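Transcriptional regulator, ROK family (Vibrio cholerae O1 biovar eltor, PDB 1Z05) probably binds DNA as a zinc-containing transcriptional regulator of the ROK family, a homologue of the Escherichia coli repressor Mlc involved in carbohydrate metabolism. Local coordinates at residues Arg117-Ile122 and Asp134-Ile139; Phe110-Leu115 and Ser171-Leu176; Asp146-Leu151 and Leu198-Glu203. One frame throughout, in Å; residues are numbered along the deposited sequence.

Overall arrangement
From the N terminus, strand 108-116 turns at once into strand 119-126, which pairs back with strand 131-138; contact 1 closes this short hairpin. The chain then enters helix 144-161, returns to the sheet as strand 168-176 and there closes the long loop of contact 2, inside which contact 1 is nested. Contact 3 crosses contact 2, because Asp146-Leu151 lies within that loop while Leu198-Glu203 comes after it. Contacts 1 and 2 share one five-stranded sheet and both reach the same sulfate. Contact 3 packs two helices beside that sheet, where Leu151 touches Met113 and Ile174 of contact 2 and Leu120 of contact 1.

Contact 1 (Arg117-Ile122 and Asp134-Ile139); sequences RGYLTI and DTKIDI. With SO4 (sulfate ion), chain C; SO4 (sulfate ion), chain D.
The Tyr119 ring has Lys136 over one face and a sulfate oxygen at its edge. Lys136 CE lies 3.7 Å from the ring centroid, a CH-pi contact, and NZ follows in a cation-pi interaction over the face, 4.5 Å from the same centroid. The lysine reaches there because its chain is extended throughout, with CG anti to the backbone N (chi1 -172°). A long aliphatic stem ending in a charge suits this exposed spot: the methylenes pack on the ring face and the ammonium stays near solvent. In the ring plane, Tyr119 OH donates to O1 of the chain C sulfate at 2.8 Å, and Arg117 N holds O4 of that ion at 2.9 Å. Arg117 NH2 donates to O4 of the chain D ion at 3.1 Å, while NH1 makes only a weak bond to the chain C ion.

Between the strands, antiparallel at 162°, Leu120 with Ile137 and Ile122 with Thr135 form hydrogen-bonded pairs. Beyond them Ile139 N bonds to Gly118 O at 2.8 Å, just outside the strand pairs. Gly118 suits its positive phi of 86°, which would jam a side chain against the preceding carbonyl. On the face opposite Tyr119, Ile122 CD1 meets Ile137 CD1 at 3.9 Å. This hairpin places strand 131-138 at the sheet edge; Leu120 and Ile122 pack on Met113 of strand 108-116, while Ile122, Ile137 and Ile139 meet helix 144-161.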
loop_
_atom_site.group_PDB
_atom_site.type_symbol
_atom_site.label_atom_id
_atom_site.label_comp_id
_atom_site.label_asym_id
_atom_site.label_seq_id
_atom_site.Cartn_x
_atom_site.Cartn_y
_atom_site.Cartn_z
ATOM N N ARG A 117 21.075 2.223 -18.180
ATOM C CA ARG A 117 21.124 1.591 -19.498
ATOM C C ARG A 117 22.470 1.826 -20.174
ATOM O O ARG A 117 22.711 2.881 -20.763
ATOM C CB ARG A 117 19.973 2.081 -20.382
ATOM C CG ARG A 117 18.593 1.697 -19.850
ATOM C CD ARG A 117 17.501 2.559 -20.463
ATOM N NE ARG A 117 16.158 2.027 -20.209
ATOM C CZ ARG A 117 15.448 2.247 -19.107
ATOM N NH1 ARG A 117 15.940 2.995 -18.118
ATOM N NH2 ARG A 117 14.233 1.721 -18.992
ATOM N N GLY A 118 23.349 0.837 -20.058
ATOM C CA GLY A 118 24.672 0.907 -20.655
ATOM C C GLY A 118 25.716 1.598 -19.800
ATOM O O GLY A 118 26.814 1.887 -20.272
ATOM N N TYR A 119 25.388 1.856 -18.538
ATOM C CA TYR A 119 26.351 2.459 -17.620
ATOM C C TYR A 119 26.155 2.068 -16.156
ATOM O O TYR A 119 25.101 1.561 -15.758
ATOM C CB TYR A 119 26.341 3.983 -17.746
ATOM C CG TYR A 119 25.083 4.633 -17.211
ATOM C CD1 TYR A 119 24.974 4.994 -15.863
ATOM C CD2 TYR A 119 24.000 4.889 -18.057
ATOM C CE1 TYR A 119 23.804 5.598 -15.366
ATOM C CE2 TYR A 119 22.845 5.491 -17.579
ATOM C CZ TYR A 119 22.754 5.842 -16.239
ATOM O OH TYR A 119 21.606 6.435 -15.784
ATOM N N LEU A 120 27.192 2.329 -15.364
ATOM C CA LEU A 120 27.160 2.139 -13.927
ATOM C C LEU A 120 27.687 3.397 -13.262
ATOM O O LEU A 120 28.779 3.866 -13.592
ATOM C CB LEU A 120 28.010 0.929 -13.517
ATOM C CG LEU A 120 28.279 0.743 -12.012
ATOM C CD1 LEU A 120 26.983 0.404 -11.261
ATOM C CD2 LEU A 120 29.348 -0.318 -11.757
ATOM N N THR A 121 26.904 3.945 -12.341
ATOM C CA THR A 121 27.339 5.089 -11.540
ATOM C C THR A 121 27.667 4.635 -10.121
ATOM O O THR A 121 26.879 3.934 -9.490
ATOM C CB THR A 121 26.301 6.233 -11.538
ATOM O OG1 THR A 121 26.164 6.743 -12.871
ATOM C CG2 THR A 121 26.754 7.379 -10.619
ATOM N N ILE A 122 28.849 5.004 -9.640
ATOM C CA ILE A 122 29.225 4.713 -8.266
ATOM C C ILE A 122 29.515 6.048 -7.601
ATOM O O ILE A 122 30.316 6.833 -8.105
ATOM C CB ILE A 122 30.455 3.752 -8.157
ATOM C CG1 ILE A 122 30.167 2.426 -8.884
ATOM C CG2 ILE A 122 30.792 3.486 -6.685
ATOM C CD1 ILE A 122 31.389 1.507 -9.063
ATOM N N ASP A 134 31.669 10.997 -7.292
ATOM C CA ASP A 134 30.861 10.157 -8.170
ATOM C C ASP A 134 31.502 9.938 -9.529
ATOM O O ASP A 134 32.134 10.838 -10.092
ATOM C CB ASP A 134 29.426 10.677 -8.303
ATOM C CG ASP A 134 29.344 11.994 -9.025
ATOM O OD1 ASP A 134 30.274 12.822 -8.892
ATOM O OD2 ASP A 134 28.330 12.205 -9.725
ATOM N N THR A 135 31.356 8.719 -10.031
ATOM C CA THR A 135 31.923 8.344 -11.309
ATOM C C THR A 135 30.888 7.572 -12.099
ATOM O O THR A 135 30.144 6.759 -11.540
ATOM C CB THR A 135 33.193 7.479 -11.147
ATOM O OG1 THR A 135 32.909 6.360 -10.292
ATOM C CG2 THR A 135 34.322 8.302 -10.542
ATOM N N LYS A 136 30.851 7.843 -13.398
ATOM C CA LYS A 136 29.992 7.132 -14.319
ATOM C C LYS A 136 30.882 6.306 -15.242
ATOM O O LYS A 136 31.820 6.826 -15.852
ATOM C CB LYS A 136 29.140 8.124 -15.109
ATOM C CG LYS A 136 28.055 7.493 -15.975
ATOM C CD LYS A 136 27.244 8.568 -16.671
ATOM C CE LYS A 136 26.228 7.967 -17.631
ATOM N NZ LYS A 136 25.534 9.003 -18.449
ATOM N N ILE A 137 30.575 5.015 -15.322
ATOM C CA ILE A 137 31.376 4.040 -16.063
ATOM C C ILE A 137 30.496 3.427 -17.141
ATOM O O ILE A 137 29.444 2.858 -16.837
ATOM C CB ILE A 137 31.881 2.913 -15.110
ATOM C CG1 ILE A 137 32.689 3.504 -13.945
ATOM C CG2 ILE A 137 32.716 1.877 -15.867
ATOM C CD1 ILE A 137 32.314 2.930 -12.567
ATOM N N ASP A 138 30.923 3.538 -18.397
ATOM C CA ASP A 138 30.203 2.906 -19.498
ATOM C C ASP A 138 30.362 1.387 -19.475
ATOM O O ASP A 138 31.463 0.869 -19.268
ATOM C CB ASP A 138 30.628 3.495 -20.846
ATOM C CG ASP A 138 29.951 4.837 -21.139
ATOM O OD1 ASP A 138 28.856 5.107 -20.583
ATOM O OD2 ASP A 138 30.514 5.623 -21.932
ATOM N N ILE A 139 29.244 0.695 -19.679
ATOM C CA ILE A 139 29.142 -0.751 -19.523
ATOM C C ILE A 139 28.592 -1.309 -20.828
ATOM O O ILE A 139 27.479 -0.971 -21.222
ATOM C CB ILE A 139 28.174 -1.112 -18.338
ATOM C CG1 ILE A 139 28.663 -0.520 -17.003
ATOM C CG2 ILE A 139 27.950 -2.618 -18.215
ATOM C CD1 ILE A 139 30.104 -0.867 -16.630
HETATM S S SO4 C . 19.030 5.642 -18.237
HETATM O O1 SO4 C . 19.504 6.844 -17.561
HETATM O O2 SO4 C . 17.590 5.694 -18.431
HETATM O O3 SO4 C . 19.713 5.588 -19.529
HETATM O O4 SO4 C . 19.346 4.464 -17.436
HETATM S S SO4 D . 12.370 4.399 -17.024
HETATM O O1 SO4 D . 12.626 4.998 -15.717
HETATM O O2 SO4 D . 11.112 4.910 -17.553
HETATM O O3 SO4 D . 13.453 4.758 -17.931
HETATM O O4 SO4 D . 12.314 2.945 -16.910
#

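Contact 2 (Phe110-Leu115 and Ser171-Leu176); sequences FLSMRL and SIAITL. With SO4 (sulfate ion), chain C.
Strands 110-115 and 171-176 run parallel at 18°, stitched by five backbone hydrogen bonds that alternate in direction, from Leu111 N to Ser171 O through to Leu115 N to Thr175 O. Leu111 and Ile172 run next to each other in the same direction, CB to CG1 3.8 Å, and Met113 CB meets Ile174 CD1 at 3.9 Å. With its CG beside the backbone N (chi1 -61°), Met113 brings SD within 4.0 Å of Ile172 CG2; a slim, unbranched thioether can lie against the branched isoleucines. Leu111, Met113 and Ile174 face helix 144-161, which makes the right-handed crossover from strand 131-138 to strand 168-176 in the ASKHA (actin-like ATPase) fold of ROK proteins. Ser112, Ala173, Arg114 and Thr175 point to the other face, where small Ala173 touches Ile413 of helix 407-418. There one water donates to Ser112 OG and Met113 O and also bonds Thr175 OG1; Ser112 OG is further bonded to Thr406 O. A second water bridges Thr175 OG1 to Arg114 NH1. Arg114 NH2 donates to the chain C sulfate O4 at 2.8 Å, while Asp217 pairs with NH1 and Tyr119 OH with NE, fixing the guanidinium's rotation.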
loop_
_atom_site.group_PDB
_atom_site.type_symbol
_atom_site.label_atom_id
_atom_site.label_comp_id
_atom_site.label_asym_id
_atom_site.label_seq_id
_atom_site.Cartn_x
_atom_site.Cartn_y
_atom_site.Cartn_z
ATOM N N PHE A 110 28.662 5.864 2.878
ATOM C CA PHE A 110 28.082 4.717 2.189
ATOM C C PHE A 110 28.296 4.896 0.685
ATOM O O PHE A 110 28.531 6.012 0.218
ATOM C CB PHE A 110 26.584 4.555 2.532
ATOM C CG PHE A 110 25.712 5.724 2.114
ATOM C CD1 PHE A 110 25.150 5.770 0.843
ATOM C CD2 PHE A 110 25.432 6.759 3.008
ATOM C CE1 PHE A 110 24.331 6.836 0.444
ATOM C CE2 PHE A 110 24.601 7.820 2.636
ATOM C CZ PHE A 110 24.057 7.866 1.353
ATOM N N LEU A 111 28.233 3.790 -0.053
ATOM C CA LEU A 111 28.227 3.819 -1.503
ATOM C C LEU A 111 26.800 3.761 -2.007
ATOM O O LEU A 111 25.965 3.022 -1.466
ATOM C CB LEU A 111 28.979 2.614 -2.083
ATOM C CG LEU A 111 30.496 2.503 -2.005
ATOM C CD1 LEU A 111 30.923 1.355 -2.927
ATOM C CD2 LEU A 111 31.173 3.793 -2.420
ATOM N N SER A 112 26.513 4.564 -3.022
ATOM C CA SER A 112 25.228 4.503 -3.701
ATOM C C SER A 112 25.545 4.329 -5.170
ATOM O O SER A 112 26.373 5.059 -5.721
ATOM C CB SER A 112 24.404 5.770 -3.453
ATOM O OG SER A 112 23.104 5.649 -4.014
ATOM N N MET A 113 24.912 3.334 -5.786
ATOM C CA MET A 113 25.153 2.996 -7.175
ATOM C C MET A 113 23.872 3.044 -7.994
ATOM O O MET A 113 22.777 2.793 -7.484
ATOM C CB MET A 113 25.760 1.593 -7.264
ATOM C CG MET A 113 27.099 1.463 -6.555
ATOM S SD MET A 113 27.663 -0.249 -6.447
ATOM C CE MET A 113 28.278 -0.511 -8.099
ATOM N N ARG A 114 24.012 3.379 -9.267
ATOM C CA ARG A 114 22.929 3.172 -10.218
ATOM C C ARG A 114 23.416 2.294 -11.360
ATOM O O ARG A 114 24.444 2.590 -11.985
ATOM C CB ARG A 114 22.393 4.496 -10.772
ATOM C CG ARG A 114 21.353 4.278 -11.895
ATOM C CD ARG A 114 20.817 5.582 -12.492
ATOM N NE ARG A 114 20.047 5.294 -13.702
ATOM C CZ ARG A 114 18.774 4.908 -13.703
ATOM N NH1 ARG A 114 18.109 4.786 -12.551
ATOM N NH2 ARG A 114 18.171 4.628 -14.853
ATOM N N LEU A 115 22.681 1.215 -11.621
ATOM C CA LEU A 115 22.855 0.450 -12.845
ATOM C C LEU A 115 21.867 0.994 -13.866
ATOM O O LEU A 115 20.673 0.688 -13.812
ATOM C CB LEU A 115 22.642 -1.056 -12.606
ATOM C CG LEU A 115 22.944 -1.999 -13.785
ATOM C CD1 LEU A 115 24.371 -1.809 -14.310
ATOM C CD2 LEU A 115 22.714 -3.463 -13.410
ATOM N N SER A 171 27.711 0.640 4.193
ATOM C CA SER A 171 26.690 -0.020 3.378
ATOM C C SER A 171 26.801 0.388 1.914
ATOM O O SER A 171 27.501 1.347 1.575
ATOM C CB SER A 171 25.291 0.357 3.893
ATOM O OG SER A 171 25.151 1.769 3.940
ATOM N N ILE A 172 26.081 -0.342 1.065
ATOM C CA ILE A 172 25.986 -0.065 -0.357
ATOM C C ILE A 172 24.513 -0.084 -0.759
ATOM O O ILE A 172 23.782 -1.016 -0.426
ATOM C CB ILE A 172 26.788 -1.100 -1.200
ATOM C CG1 ILE A 172 28.294 -0.940 -0.949
ATOM C CG2 ILE A 172 26.477 -0.956 -2.699
ATOM C CD1 ILE A 172 29.171 -2.080 -1.451
ATOM N N ALA A 173 24.084 0.967 -1.447
ATOM C CA ALA A 173 22.764 1.007 -2.055
ATOM C C ALA A 173 22.911 0.961 -3.571
ATOM O O ALA A 173 23.833 1.556 -4.133
ATOM C CB ALA A 173 22.010 2.265 -1.600
ATOM N N ILE A 174 22.025 0.219 -4.229
ATOM C CA ILE A 174 22.005 0.162 -5.688
ATOM C C ILE A 174 20.566 0.225 -6.196
ATOM O O ILE A 174 19.693 -0.501 -5.711
ATOM C CB ILE A 174 22.824 -1.053 -6.264
ATOM C CG1 ILE A 174 22.813 -1.068 -7.803
ATOM C CG2 ILE A 174 22.382 -2.403 -5.669
ATOM C CD1 ILE A 174 24.063 -1.737 -8.417
ATOM N N THR A 175 20.326 1.136 -7.137
ATOM C CA THR A 175 19.001 1.320 -7.717
ATOM C C THR A 175 19.108 1.109 -9.215
ATOM O O THR A 175 20.180 1.290 -9.801
ATOM C CB THR A 175 18.411 2.720 -7.393
ATOM O OG1 THR A 175 19.333 3.736 -7.821
ATOM C CG2 THR A 175 18.178 2.862 -5.886
ATOM N N LEU A 176 18.005 0.682 -9.824
ATOM C CA LEU A 176 18.000 0.302 -11.226
ATOM C C LEU A 176 16.558 0.176 -11.705
ATOM O O LEU A 176 15.663 -0.088 -10.905
ATOM C CB LEU A 176 18.726 -1.047 -11.428
ATOM C CG LEU A 176 18.196 -2.285 -10.686
ATOM C CD1 LEU A 176 18.510 -3.528 -11.468
ATOM C CD2 LEU A 176 18.789 -2.393 -9.291
HETATM S S SO4 C . 19.030 5.642 -18.237
HETATM O O1 SO4 C . 19.504 6.844 -17.561
HETATM O O2 SO4 C . 17.590 5.694 -18.431
HETATM O O3 SO4 C . 19.713 5.588 -19.529
HETATM O O4 SO4 C . 19.346 4.464 -17.436
HETATM O O HOH W 1 21.092 5.076 -6.261
HETATM O O HOH W 2 18.801 5.695 -9.696
#

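Contact 3 (Asp146-Leu151 and Leu198-Glu203); sequences DVLARL and LALGPE
Leu148 packs its forked end against Leu198, Leu200 and Glu203, and every close contact made across these segments is apolar or nearly so. Its CD2 meets Leu198 CD1 at 4.0 Å and its CD1 meets Leu200 CD1 at 4.2 Å. Against Glu203 both methyls are engaged: CD1 touches CB and CD2 touches CG, each at 3.7 Å, with the two side chains crossing at about a right angle. Glutamate suits this partly exposed place: its methylenes lie on Leu148, and the bend at chi2 (-73°) leaves OE1 3.9 Å from Leu148 CD2. One turn further along, Leu151 CD1 meets Leu200 CD1 at 4.2 Å. Leucine fits these places well, since two methyls on a flexible stem can touch several neighbours at once.

The contact brings together helix 144-161, which crosses over from the hairpin to strand 168-176, and the start of helix 200-208, which leads to the edge strand 212-216; both flank the same side of the five-stranded sheet. Ala199 centres an inverse gamma turn and stands at the N-cap position of helix 200-208, and Glu203 N closes its first turn on Ala199 O at 3.0 Å.

Farther out, Leu198 is held by backbone bonding to Val187 and Gly201 by bonding to Gly185. Toward the sheet, Leu151 and Leu200 both rest on Ile174 of strand 168-176.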
loop_
_atom_site.group_PDB
_atom_site.type_symbol
_atom_site.label_atom_id
_atom_site.label_comp_id
_atom_site.label_asym_id
_atom_site.label_seq_id
_atom_site.Cartn_x
_atom_site.Cartn_y
_atom_site.Cartn_z
ATOM N N ASP A 146 28.123 -11.627 -17.083
ATOM C CA ASP A 146 29.118 -10.645 -17.522
ATOM C C ASP A 146 28.875 -9.292 -16.867
ATOM O O ASP A 146 29.826 -8.602 -16.492
ATOM C CB ASP A 146 29.103 -10.496 -19.049
ATOM C CG ASP A 146 29.387 -11.804 -19.773
ATOM O OD1 ASP A 146 30.385 -12.479 -19.445
ATOM O OD2 ASP A 146 28.614 -12.156 -20.684
ATOM N N VAL A 147 27.601 -8.919 -16.748
ATOM C CA VAL A 147 27.209 -7.695 -16.056
ATOM C C VAL A 147 27.669 -7.734 -14.599
ATOM O O VAL A 147 28.264 -6.773 -14.109
ATOM C CB VAL A 147 25.674 -7.458 -16.117
ATOM C CG1 VAL A 147 25.269 -6.264 -15.262
ATOM C CG2 VAL A 147 25.222 -7.251 -17.556
ATOM N N LEU A 148 27.392 -8.851 -13.923
ATOM C CA LEU A 148 27.742 -9.003 -12.512
ATOM C C LEU A 148 29.262 -9.001 -12.304
ATOM O O LEU A 148 29.762 -8.327 -11.401
ATOM C CB LEU A 148 27.113 -10.268 -11.916
ATOM C CG LEU A 148 27.501 -10.603 -10.470
ATOM C CD1 LEU A 148 26.870 -9.607 -9.478
ATOM C CD2 LEU A 148 27.120 -12.032 -10.133
ATOM N N ALA A 149 29.981 -9.745 -13.144
ATOM C CA ALA A 149 31.442 -9.785 -13.080
ATOM C C ALA A 149 32.058 -8.387 -13.212
ATOM O O ALA A 149 32.968 -8.041 -12.474
ATOM C CB ALA A 149 32.007 -10.733 -14.138
ATOM N N ARG A 150 31.536 -7.593 -14.144
ATOM C CA ARG A 150 32.000 -6.231 -14.388
ATOM C C ARG A 150 31.717 -5.303 -13.209
ATOM O O ARG A 150 32.572 -4.501 -12.823
ATOM C CB ARG A 150 31.350 -5.673 -15.666
ATOM C CG ARG A 150 31.739 -4.225 -16.004
ATOM C CD ARG A 150 33.233 -4.082 -16.336
ATOM N NE ARG A 150 33.589 -2.688 -16.584
ATOM C CZ ARG A 150 33.459 -2.076 -17.759
ATOM N NH1 ARG A 150 32.978 -2.731 -18.807
ATOM N NH2 ARG A 150 33.798 -0.801 -17.882
ATOM N N LEU A 151 30.516 -5.422 -12.647
ATOM C CA LEU A 151 30.095 -4.584 -11.528
ATOM C C LEU A 151 30.944 -4.810 -10.270
ATOM O O LEU A 151 31.300 -3.853 -9.585
ATOM C CB LEU A 151 28.596 -4.788 -11.257
ATOM C CG LEU A 151 27.882 -4.025 -10.149
ATOM C CD1 LEU A 151 26.438 -3.738 -10.585
ATOM C CD2 LEU A 151 27.918 -4.828 -8.857
ATOM N N LEU A 198 18.747 -12.253 -11.004
ATOM C CA LEU A 198 20.117 -11.989 -10.563
ATOM C C LEU A 198 20.140 -11.603 -9.086
ATOM O O LEU A 198 19.537 -10.597 -8.686
ATOM C CB LEU A 198 20.780 -10.908 -11.429
ATOM C CG LEU A 198 22.108 -10.309 -10.935
ATOM C CD1 LEU A 198 23.257 -11.317 -11.015
ATOM C CD2 LEU A 198 22.457 -9.025 -11.684
ATOM N N ALA A 199 20.849 -12.402 -8.284
ATOM C CA ALA A 199 20.968 -12.167 -6.846
ATOM C C ALA A 199 21.994 -11.070 -6.564
ATOM O O ALA A 199 23.062 -11.323 -6.004
ATOM C CB ALA A 199 21.341 -13.461 -6.127
ATOM N N LEU A 200 21.643 -9.849 -6.946
ATOM C CA LEU A 200 22.559 -8.713 -6.922
ATOM C C LEU A 200 23.017 -8.319 -5.516
ATOM O O LEU A 200 24.209 -8.093 -5.290
ATOM C CB LEU A 200 21.914 -7.510 -7.624
ATOM C CG LEU A 200 22.784 -6.282 -7.883
ATOM C CD1 LEU A 200 23.995 -6.652 -8.749
ATOM C CD2 LEU A 200 21.944 -5.185 -8.545
ATOM N N GLY A 201 22.069 -8.211 -4.586
ATOM C CA GLY A 201 22.383 -7.953 -3.172
ATOM C C GLY A 201 23.308 -8.993 -2.544
ATOM O O GLY A 201 24.381 -8.641 -2.053
ATOM N N PRO A 202 22.895 -10.279 -2.538
ATOM C CA PRO A 202 23.757 -11.348 -2.006
ATOM C C PRO A 202 25.165 -11.400 -2.623
ATOM O O PRO A 202 26.142 -11.659 -1.904
ATOM C CB PRO A 202 22.975 -12.632 -2.335
ATOM C CG PRO A 202 21.546 -12.187 -2.413
ATOM C CD PRO A 202 21.591 -10.801 -2.997
ATOM N N GLU A 203 25.265 -11.156 -3.930
ATOM C CA GLU A 203 26.557 -11.193 -4.626
ATOM C C GLU A 203 27.474 -10.040 -4.218
ATOM O O GLU A 203 28.674 -10.234 -4.039
ATOM C CB GLU A 203 26.373 -11.215 -6.148
ATOM C CG GLU A 203 25.803 -12.529 -6.697
ATOM C CD GLU A 203 26.800 -13.687 -6.676
ATOM O OE1 GLU A 203 28.027 -13.439 -6.580
ATOM O OE2 GLU A 203 26.348 -14.854 -6.767
#